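Side-chain contacts in MsStt7d protein (Micromonas, PDB 4IX3), which probably phosphorylates other proteins with ATP, this chain being the catalytic kinase domain of a homologue of the state transition kinase Stt7: residues 286-291 against 310-315; 191-196 against 202-207; 112-117 against 183-188. All blocks are in the same frame, centred on the assembly; numbering follows the deposited sequence. Where two conformers were deposited one is given.

Interaction 1 (286-291 against 310-315); sequences NAFRGE and AGWDLC
The indole of Trp312 carries the side chain of Arg289 spread over one of its faces, and the guanidinium lies nearly flat on it, the two planes 18° apart and the centres 3.9 Å from each other. The overlap is offset: CD1 of Trp312 lies under the rim of the guanidinium, 3.4 Å from Arg289 NE. Further back along the same chain, Arg289 CG and CD continue over the indole, and the CH-pi contact from Arg289 CD to the centroid of the five-membered ring of Trp312 measures 3.7 Å, almost on the ring normal. Trp312 also meets the Phe288 ring, obliquely, with Phe288 CE2 3.8 Å from Trp312 CH2. Both partners on this side come from helix 285-291 and the tryptophan comes from helix 302-318, so the contact joins two helices of the helical C-terminal lobe of the protein kinase fold. The arginine chain bends at chi3 (77°), which lays its end along the indole. Arg289 NH1 donates to Asn286 OD1, one turn earlier in the helix, at 2.9 Å; with an N-H...O angle of 133° this bond is far from straight. Replacing Arg289 by an alanine would probably uncover this face of the indole and leave Asn286 OD1 without its guanidinium donor. Trp312 NE1 does not bond to Arg289 NE: both are donors, and Trp312 NE1 gives its hydrogen to Asp305 OD1. Phe288 also meets the rings of Phe274 and, edge-to-face, Tyr296.

Interaction 2 (191-196 against 202-207); sequences AAALCL and LNYYPG
Leu194 and Leu202 form an antiparallel hydrogen-bonded pair, a single bridge just beyond the metal-binding Asp188, in what corresponds to the start of a kinase activation segment. Of its two bonds, Leu202 N to Leu194 O (2.9 Å) is the straighter at 160°, and Leu194 N to Leu202 O bends to 133°. The leucine side chains meet beside the bridge, Leu194 CD2 lying 3.8 Å from Leu202 CD1. Asn203 ND2 donates to Ala192 O at 3.1 Å; the acceptor lies in the amide plane, but the donor stands above the carbonyl plane and uses no lone pair. Beyond the bridge, Cys195 sits over one face of the Tyr204 ring in a sulfur-aromatic contact, its SG 3.8 Å from the centroid and offset toward CE1, while CB makes a CH-pi contact with the same face. Tyr204 reaches this place with CG anti to the backbone N (chi1 -172°). Further out, backbone hydrogen bonds between Ala193 and Val165 and between Cys195 and Gly163 hold strand 193-194 and the residue after it, and Leu202 rests on Cys65 and Asp68 of helix 59-76. A water joins the two segments at the phenol end, donating to Cys195 O at 2.8 Å and accepting from Tyr204 OH at 2.7 Å.

Interaction 3 (112-117 against 183-188); sequences ANEGEN and VLKLID. With MG (magnesium ion), chain E.
Lys185 NZ is gripped by two carboxylates, donating to Glu114 OE1 at 2.8 Å in a salt bridge and forming a second salt bridge with Asp180. The ammonium meets Glu114 OE1 on the syn side, 34° out of the carboxylate plane. Lys185 reaches this point with its chain extended beyond CG, whereas Glu114 folds at chi2 (-73°), and the two side chains cross at about a right angle. The Glu114 carboxylate also lies against the lysine methylenes, Glu114 OE1 being 3.4 Å from Lys185 CD. The other oxygen, Glu114 OE2, accepts from the backbone N of Arg83, so both oxygens of this buried group have partners; two acidic neighbours would be expected to keep the lysine protonated. The loop bearing Glu114 is shaped by an Asx turn, in which Asn113 OD1 accepts from Gly115 N at 3.0 Å, and Asn113 ND2 donates to Glu116 OE1 at 2.9 Å. Three residues beyond Lys185, Asp188 OD2 binds the magnesium ion at 2.1 Å; four waters and Asp168 complete its six ligands, and Asp188 OD1 accepts from Gly190 N. Glu114 contacts ADP in a structure of this protein, though none is bound to this chain. The loop that follows strand 106-112 is the hinge of a protein kinase, and Asp188 opens the Asp-Leu-Gly form of the metal-binding DFG motif, so the salt bridge ties the hinge to the strand leading into that motif.

Overall arrangement
Interactions 3, 2 and 1 follow one another along the chain, all within the protein kinase domain. Interactions 3 and 2 share the route through the active site: strand 183-186 leads to the magnesium-bound Asp188 and then to strand 193-194, and their segments adjoin in sequence although the contact centres are 23 Å apart. In interaction 2 the side chain of Ala191 comes within about 5 Å of the magnesium ion and of the Asp168 side chain. Interaction 1 is remote from both: its nearest atoms stay about 21 Å from those of interaction 2 and about 13 Å from those of interaction 3, and its centre lies about 25 Å from the centre of the chain.

Interaction 1 (286-291 against 310-315)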
loop_
_atom_site.group_PDB
_atom_site.type_symbol
_atom_site.label_atom_id
_atom_site.label_comp_id
_atom_site.label_asym_id
_atom_site.label_seq_id
_atom_site.Cartn_x
_atom_site.Cartn_y
_atom_site.Cartn_z
ATOM N N ASN B 286 -27.755 6.753 22.697
ATOM C CA ASN B 286 -29.156 6.661 23.119
ATOM C C ASN B 286 -30.124 7.094 22.045
ATOM O O ASN B 286 -31.172 6.467 21.861
ATOM C CB ASN B 286 -29.363 7.420 24.421
ATOM C CG ASN B 286 -28.692 6.717 25.590
ATOM O OD1 ASN B 286 -28.391 5.516 25.528
ATOM N ND2 ASN B 286 -28.453 7.452 26.658
ATOM N N ALA B 287 -29.666 8.027 21.214
ATOM C CA ALA B 287 -30.452 8.417 20.044
ATOM C C ALA B 287 -30.452 7.314 18.986
ATOM O O ALA B 287 -31.483 7.030 18.374
ATOM C CB ALA B 287 -29.979 9.734 19.489
ATOM N N PHE B 288 -29.329 6.613 18.852
ATOM C CA PHE B 288 -29.325 5.454 17.983
ATOM C C PHE B 288 -30.328 4.401 18.450
ATOM O O PHE B 288 -31.120 3.882 17.641
ATOM C CB PHE B 288 -27.927 4.833 17.861
ATOM C CG PHE B 288 -27.946 3.541 17.096
ATOM C CD1 PHE B 288 -27.779 3.537 15.709
ATOM C CD2 PHE B 288 -28.158 2.326 17.747
ATOM C CE1 PHE B 288 -27.851 2.359 14.996
ATOM C CE2 PHE B 288 -28.247 1.150 17.015
ATOM C CZ PHE B 288 -28.119 1.173 15.638
ATOM N N ARG B 289 -30.273 4.080 19.747
ATOM C CA ARG B 289 -31.173 3.080 20.327
ATOM C C ARG B 289 -32.639 3.475 20.154
ATOM O O ARG B 289 -33.444 2.641 19.740
ATOM C CB ARG B 289 -30.830 2.807 21.802
ATOM C CG ARG B 289 -29.416 2.281 21.963
ATOM C CD ARG B 289 -28.949 2.609 23.366
ATOM N NE ARG B 289 -29.537 1.683 24.329
ATOM C CZ ARG B 289 -29.313 1.733 25.638
ATOM N NH1 ARG B 289 -28.582 2.711 26.177
ATOM N NH2 ARG B 289 -29.791 0.770 26.402
ATOM N N GLY B 290 -32.963 4.746 20.405
ATOM C CA GLY B 290 -34.340 5.263 20.382
ATOM C C GLY B 290 -34.857 5.439 18.967
ATOM O O GLY B 290 -36.004 5.092 18.695
ATOM N N GLU B 291 -34.005 5.916 18.060
ATOM C CA GLU B 291 -34.417 6.277 16.704
ATOM C C GLU B 291 -34.214 5.217 15.620
ATOM O O GLU B 291 -34.889 5.230 14.594
ATOM C CB GLU B 291 -33.717 7.556 16.259
ATOM C CG GLU B 291 -34.003 8.778 17.122
ATOM C CD GLU B 291 -33.408 10.038 16.515
ATOM O OE1 GLU B 291 -33.242 10.105 15.273
ATOM O OE2 GLU B 291 -33.071 10.957 17.288
ATOM N N ALA B 310 -24.702 -1.211 30.041
ATOM C CA ALA B 310 -23.327 -0.834 30.323
ATOM C C ALA B 310 -22.485 -0.788 29.048
ATOM O O ALA B 310 -21.642 0.103 28.873
ATOM C CB ALA B 310 -22.725 -1.821 31.340
ATOM N N GLY B 311 -22.661 -1.773 28.177
ATOM C CA GLY B 311 -21.849 -1.827 26.953
ATOM C C GLY B 311 -22.151 -0.654 26.033
ATOM O O GLY B 311 -21.240 -0.067 25.429
ATOM N N TRP B 312 -23.432 -0.310 25.860
ATOM C CA TRP B 312 -23.747 0.917 25.128
ATOM C C TRP B 312 -23.030 2.101 25.731
ATOM O O TRP B 312 -22.559 2.991 24.990
ATOM C CB TRP B 312 -25.242 1.209 25.133
ATOM C CG TRP B 312 -26.039 0.309 24.241
ATOM C CD1 TRP B 312 -27.033 -0.577 24.606
ATOM C CD2 TRP B 312 -26.011 0.303 22.777
ATOM N NE1 TRP B 312 -27.631 -1.105 23.492
ATOM C CE2 TRP B 312 -27.023 -0.661 22.357
ATOM C CE3 TRP B 312 -25.242 0.957 21.817
ATOM C CZ2 TRP B 312 -27.260 -0.940 21.014
ATOM C CZ3 TRP B 312 -25.505 0.683 20.472
ATOM C CH2 TRP B 312 -26.490 -0.243 20.077
ATOM N N ASP B 313 -23.042 2.234 27.059
ATOM C CA ASP B 313 -22.441 3.384 27.671
ATOM C C ASP B 313 -20.939 3.408 27.378
ATOM O O ASP B 313 -20.386 4.473 27.140
ATOM C CB ASP B 313 -22.668 3.425 29.197
ATOM C CG ASP B 313 -22.268 4.777 29.772
ATOM O OD1 ASP B 313 -21.200 4.868 30.412
ATOM O OD2 ASP B 313 -22.976 5.793 29.524
ATOM N N LEU B 314 -20.270 2.260 27.452
ATOM C CA LEU B 314 -18.813 2.246 27.223
ATOM C C LEU B 314 -18.498 2.586 25.768
ATOM O O LEU B 314 -17.561 3.331 25.466
ATOM C CB LEU B 314 -18.220 0.875 27.591
ATOM C CG LEU B 314 -16.724 0.720 27.306
ATOM C CD1 LEU B 314 -15.865 1.829 27.920
ATOM C CD2 LEU B 314 -16.246 -0.679 27.711
ATOM N N CYS B 315 -19.274 2.045 24.852
ATOM C CA CYS B 315 -19.175 2.458 23.445
ATOM C C CYS B 315 -19.337 3.969 23.323
ATOM O O CYS B 315 -18.560 4.612 22.629
ATOM C CB CYS B 315 -20.200 1.759 22.542
ATOM S SG CYS B 315 -19.824 0.037 22.191
#

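Interaction 2 (191-196 against 202-207)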
loop_
_atom_site.group_PDB
_atom_site.type_symbol
_atom_site.label_atom_id
_atom_site.label_comp_id
_atom_site.label_asym_id
_atom_site.label_seq_id
_atom_site.Cartn_x
_atom_site.Cartn_y
_atom_site.Cartn_z
ATOM N N ALA B 191 2.009 2.299 11.361
ATOM C CA ALA B 191 1.518 3.672 11.362
ATOM C C ALA B 191 1.618 4.337 12.724
ATOM O O ALA B 191 1.154 5.453 12.923
ATOM C CB ALA B 191 0.071 3.732 10.889
ATOM N N ALA B 192 2.243 3.648 13.676
ATOM C CA ALA B 192 2.269 4.147 15.013
ATOM C C ALA B 192 3.138 5.395 15.145
ATOM O O ALA B 192 4.141 5.594 14.418
ATOM C CB ALA B 192 2.784 3.067 15.942
ATOM N N ALA B 193 2.771 6.230 16.098
ATOM C CA ALA B 193 3.510 7.451 16.404
ATOM C C ALA B 193 4.107 7.399 17.796
ATOM O O ALA B 193 3.441 6.949 18.738
ATOM C CB ALA B 193 2.659 8.715 16.254
ATOM N N LEU B 194 5.367 7.794 17.921
ATOM C CA LEU B 194 5.911 8.159 19.239
ATOM C C LEU B 194 5.740 9.660 19.501
ATOM O O LEU B 194 6.252 10.490 18.738
ATOM C CB LEU B 194 7.390 7.723 19.375
ATOM C CG LEU B 194 8.028 8.068 20.720
ATOM C CD1 LEU B 194 7.288 7.432 21.888
ATOM C CD2 LEU B 194 9.504 7.666 20.690
ATOM N N CYS B 195 4.846 9.983 20.436
ATOM C CA CYS B 195 4.310 11.343 20.511
ATOM C C CYS B 195 4.964 12.180 21.579
ATOM O O CYS B 195 4.564 13.317 21.785
ATOM C CB CYS B 195 2.818 11.261 20.825
ATOM S SG CYS B 195 1.900 10.362 19.580
ATOM N N LEU B 196 5.924 11.612 22.301
ATOM C CA LEU B 196 6.681 12.377 23.261
ATOM C C LEU B 196 8.154 12.301 22.878
ATOM O O LEU B 196 8.576 11.357 22.197
ATOM C CB LEU B 196 6.449 11.818 24.674
ATOM C CG LEU B 196 5.007 11.917 25.172
ATOM C CD1 LEU B 196 4.872 11.062 26.416
ATOM C CD2 LEU B 196 4.553 13.351 25.404
ATOM N N LEU B 202 8.324 10.454 16.716
ATOM C CA LEU B 202 8.488 9.620 15.512
ATOM C C LEU B 202 7.139 9.519 14.815
ATOM O O LEU B 202 6.129 9.297 15.479
ATOM C CB LEU B 202 9.000 8.207 15.848
ATOM C CG LEU B 202 10.309 8.129 16.641
ATOM C CD1 LEU B 202 10.479 6.691 17.100
ATOM C CD2 LEU B 202 11.518 8.602 15.854
ATOM N N ASN B 203 7.097 9.769 13.510
ATOM C CA ASN B 203 5.893 9.577 12.708
ATOM C C ASN B 203 4.673 10.382 13.218
ATOM O O ASN B 203 3.517 9.909 13.182
ATOM C CB ASN B 203 5.613 8.076 12.571
ATOM C CG ASN B 203 4.728 7.736 11.384
ATOM O OD1 ASN B 203 4.817 8.369 10.342
ATOM N ND2 ASN B 203 3.886 6.713 11.530
ATOM N N TYR B 204 4.958 11.585 13.708
ATOM C CA TYR B 204 3.992 12.402 14.434
ATOM C C TYR B 204 4.028 13.808 13.849
ATOM O O TYR B 204 5.048 14.471 13.914
ATOM C CB TYR B 204 4.441 12.429 15.885
ATOM C CG TYR B 204 3.482 13.061 16.874
ATOM C CD1 TYR B 204 2.118 12.772 16.828
ATOM C CD2 TYR B 204 3.937 13.927 17.846
ATOM C CE1 TYR B 204 1.246 13.291 17.779
ATOM C CE2 TYR B 204 3.079 14.479 18.802
ATOM C CZ TYR B 204 1.735 14.127 18.787
ATOM O OH TYR B 204 0.853 14.605 19.761
ATOM N N TYR B 205 2.937 14.232 13.221
ATOM C CA TYR B 205 2.934 15.444 12.386
ATOM C C TYR B 205 1.505 15.978 12.344
ATOM O O TYR B 205 0.582 15.183 12.573
ATOM C CB TYR B 205 3.473 15.123 10.975
ATOM C CG TYR B 205 2.882 13.853 10.375
ATOM C CD1 TYR B 205 1.623 13.869 9.772
ATOM C CD2 TYR B 205 3.544 12.622 10.480
ATOM C CE1 TYR B 205 1.079 12.713 9.237
ATOM C CE2 TYR B 205 2.988 11.453 9.978
ATOM C CZ TYR B 205 1.752 11.505 9.353
ATOM O OH TYR B 205 1.153 10.366 8.838
ATOM N N PRO B 206 1.308 17.298 12.087
ATOM C CA PRO B 206 -0.064 17.787 11.998
ATOM C C PRO B 206 -0.668 17.320 10.687
ATOM O O PRO B 206 0.045 17.184 9.675
ATOM C CB PRO B 206 0.062 19.318 11.988
ATOM C CG PRO B 206 1.483 19.617 12.325
ATOM C CD PRO B 206 2.291 18.390 11.993
ATOM N N GLY B 207 -1.983 17.112 10.702
ATOM C CA GLY B 207 -2.705 16.773 9.479
ATOM C C GLY B 207 -2.992 15.297 9.307
ATOM O O GLY B 207 -2.540 14.452 10.102
HETATM O O HOH W 1 2.349 14.963 21.952
#

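Interaction 3 (112-117 against 183-188)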
loop_
_atom_site.group_PDB
_atom_site.type_symbol
_atom_site.label_atom_id
_atom_site.label_comp_id
_atom_site.label_asym_id
_atom_site.label_seq_id
_atom_site.Cartn_x
_atom_site.Cartn_y
_atom_site.Cartn_z
ATOM N N ALA B 112 8.027 -12.746 16.672
ATOM C CA ALA B 112 7.445 -14.057 16.874
ATOM C C ALA B 112 6.088 -14.115 16.160
ATOM O O ALA B 112 5.351 -13.114 16.138
ATOM C CB ALA B 112 7.167 -14.281 18.348
ATOM N N ASN B 113 5.757 -15.290 15.626
ATOM C CA ASN B 113 4.416 -15.564 15.129
ATOM C C ASN B 113 3.556 -15.887 16.364
ATOM O O ASN B 113 3.703 -16.963 16.970
ATOM C CB ASN B 113 4.439 -16.729 14.136
ATOM C CG ASN B 113 3.084 -16.985 13.527
ATOM O OD1 ASN B 113 2.069 -16.592 14.106
ATOM N ND2 ASN B 113 3.039 -17.621 12.366
ATOM N N GLU B 114 2.694 -14.950 16.759
ATOM C CA GLU B 114 1.905 -15.086 17.983
ATOM C C GLU B 114 0.685 -15.991 17.760
ATOM O O GLU B 114 -0.007 -16.337 18.732
ATOM C CB GLU B 114 1.463 -13.713 18.463
ATOM C CG GLU B 114 2.651 -12.830 18.823
ATOM C CD GLU B 114 3.343 -13.211 20.119
ATOM O OE1 GLU B 114 2.747 -13.941 20.952
ATOM O OE2 GLU B 114 4.368 -12.571 20.397
ATOM N N GLY B 115 0.391 -16.372 16.526
ATOM C CA GLY B 115 -0.735 -17.219 16.228
ATOM C C GLY B 115 -1.170 -17.089 14.785
ATOM O O GLY B 115 -1.037 -16.048 14.160
ATOM N N GLU B 116 -1.745 -18.184 14.298
ATOM C CA GLU B 116 -2.185 -18.278 12.931
ATOM C C GLU B 116 -3.441 -17.503 12.552
ATOM O O GLU B 116 -3.647 -17.237 11.353
ATOM C CB GLU B 116 -2.271 -19.732 12.492
ATOM C CG GLU B 116 -0.914 -20.242 12.033
ATOM C CD GLU B 116 -0.200 -19.314 11.059
ATOM O OE1 GLU B 116 1.034 -19.281 11.082
ATOM O OE2 GLU B 116 -0.842 -18.600 10.263
ATOM N N ASN B 117 -4.114 -17.001 13.581
ATOM C CA ASN B 117 -5.477 -16.487 13.678
ATOM C C ASN B 117 -5.400 -14.985 13.755
ATOM O O ASN B 117 -4.380 -14.473 14.209
ATOM C CB ASN B 117 -6.153 -16.959 15.022
ATOM C CG ASN B 117 -5.558 -16.310 16.312
ATOM O OD1 ASN B 117 -5.886 -15.154 16.675
ATOM N ND2 ASN B 117 -4.783 -17.085 17.073
ATOM N N VAL B 183 -4.417 -14.535 25.416
ATOM C CA VAL B 183 -4.536 -13.105 25.624
ATOM C C VAL B 183 -4.346 -12.396 24.267
ATOM O O VAL B 183 -3.511 -12.820 23.444
ATOM C CB VAL B 183 -3.455 -12.597 26.634
ATOM C CG1 VAL B 183 -2.028 -12.653 26.074
ATOM C CG2 VAL B 183 -3.787 -11.232 27.158
ATOM N N LEU B 184 -5.045 -11.295 24.066
ATOM C CA LEU B 184 -4.889 -10.583 22.784
ATOM C C LEU B 184 -3.601 -9.794 22.757
ATOM O O LEU B 184 -3.254 -9.123 23.731
ATOM C CB LEU B 184 -6.046 -9.602 22.588
ATOM C CG LEU B 184 -7.454 -10.208 22.397
ATOM C CD1 LEU B 184 -8.402 -9.149 21.863
ATOM C CD2 LEU B 184 -7.446 -11.485 21.574
ATOM N N LYS B 185 -2.923 -9.872 21.620
ATOM C CA LYS B 185 -1.781 -8.993 21.336
ATOM C C LYS B 185 -2.050 -8.185 20.053
ATOM O O LYS B 185 -2.628 -8.717 19.099
ATOM C CB LYS B 185 -0.479 -9.792 21.193
ATOM C CG LYS B 185 -0.035 -10.509 22.503
ATOM C CD LYS B 185 1.259 -11.255 22.307
ATOM C CE LYS B 185 1.689 -11.920 23.610
ATOM N NZ LYS B 185 3.008 -12.613 23.420
ATOM N N LEU B 186 -1.597 -6.950 20.060
ATOM C CA LEU B 186 -1.618 -6.099 18.841
ATOM C C LEU B 186 -0.485 -6.511 17.908
ATOM O O LEU B 186 0.604 -6.859 18.366
ATOM C CB LEU B 186 -1.471 -4.637 19.227
ATOM C CG LEU B 186 -2.788 -4.065 19.828
ATOM C CD1 LEU B 186 -2.488 -2.879 20.714
ATOM C CD2 LEU B 186 -3.764 -3.634 18.754
ATOM N N ILE B 187 -0.709 -6.367 16.614
ATOM C CA ILE B 187 0.386 -6.346 15.670
ATOM C C ILE B 187 0.365 -4.998 14.954
ATOM O O ILE B 187 -0.591 -4.211 15.074
ATOM C CB ILE B 187 0.310 -7.459 14.630
ATOM C CG1 ILE B 187 -0.991 -7.395 13.822
ATOM C CG2 ILE B 187 0.457 -8.822 15.315
ATOM C CD1 ILE B 187 -0.890 -8.113 12.473
ATOM N N ASP B 188 1.420 -4.756 14.161
ATOM C CA ASP B 188 1.436 -3.730 13.121
ATOM C C ASP B 188 1.543 -2.312 13.697
ATOM O O ASP B 188 0.549 -1.544 13.755
ATOM C CB ASP B 188 0.250 -3.858 12.165
ATOM C CG ASP B 188 0.264 -2.738 11.145
ATOM O OD1 ASP B 188 1.377 -2.209 10.833
ATOM O OD2 ASP B 188 -0.885 -2.326 10.728
HETATM MG MG MG E . -1.596 -1.080 9.238
HETATM O O HOH W 2 -0.730 0.557 10.164
HETATM O O HOH W 3 0.315 -1.458 8.360
HETATM O O HOH W 4 -2.273 -2.735 8.322
HETATM O O HOH W 5 -2.127 0.083 7.697
#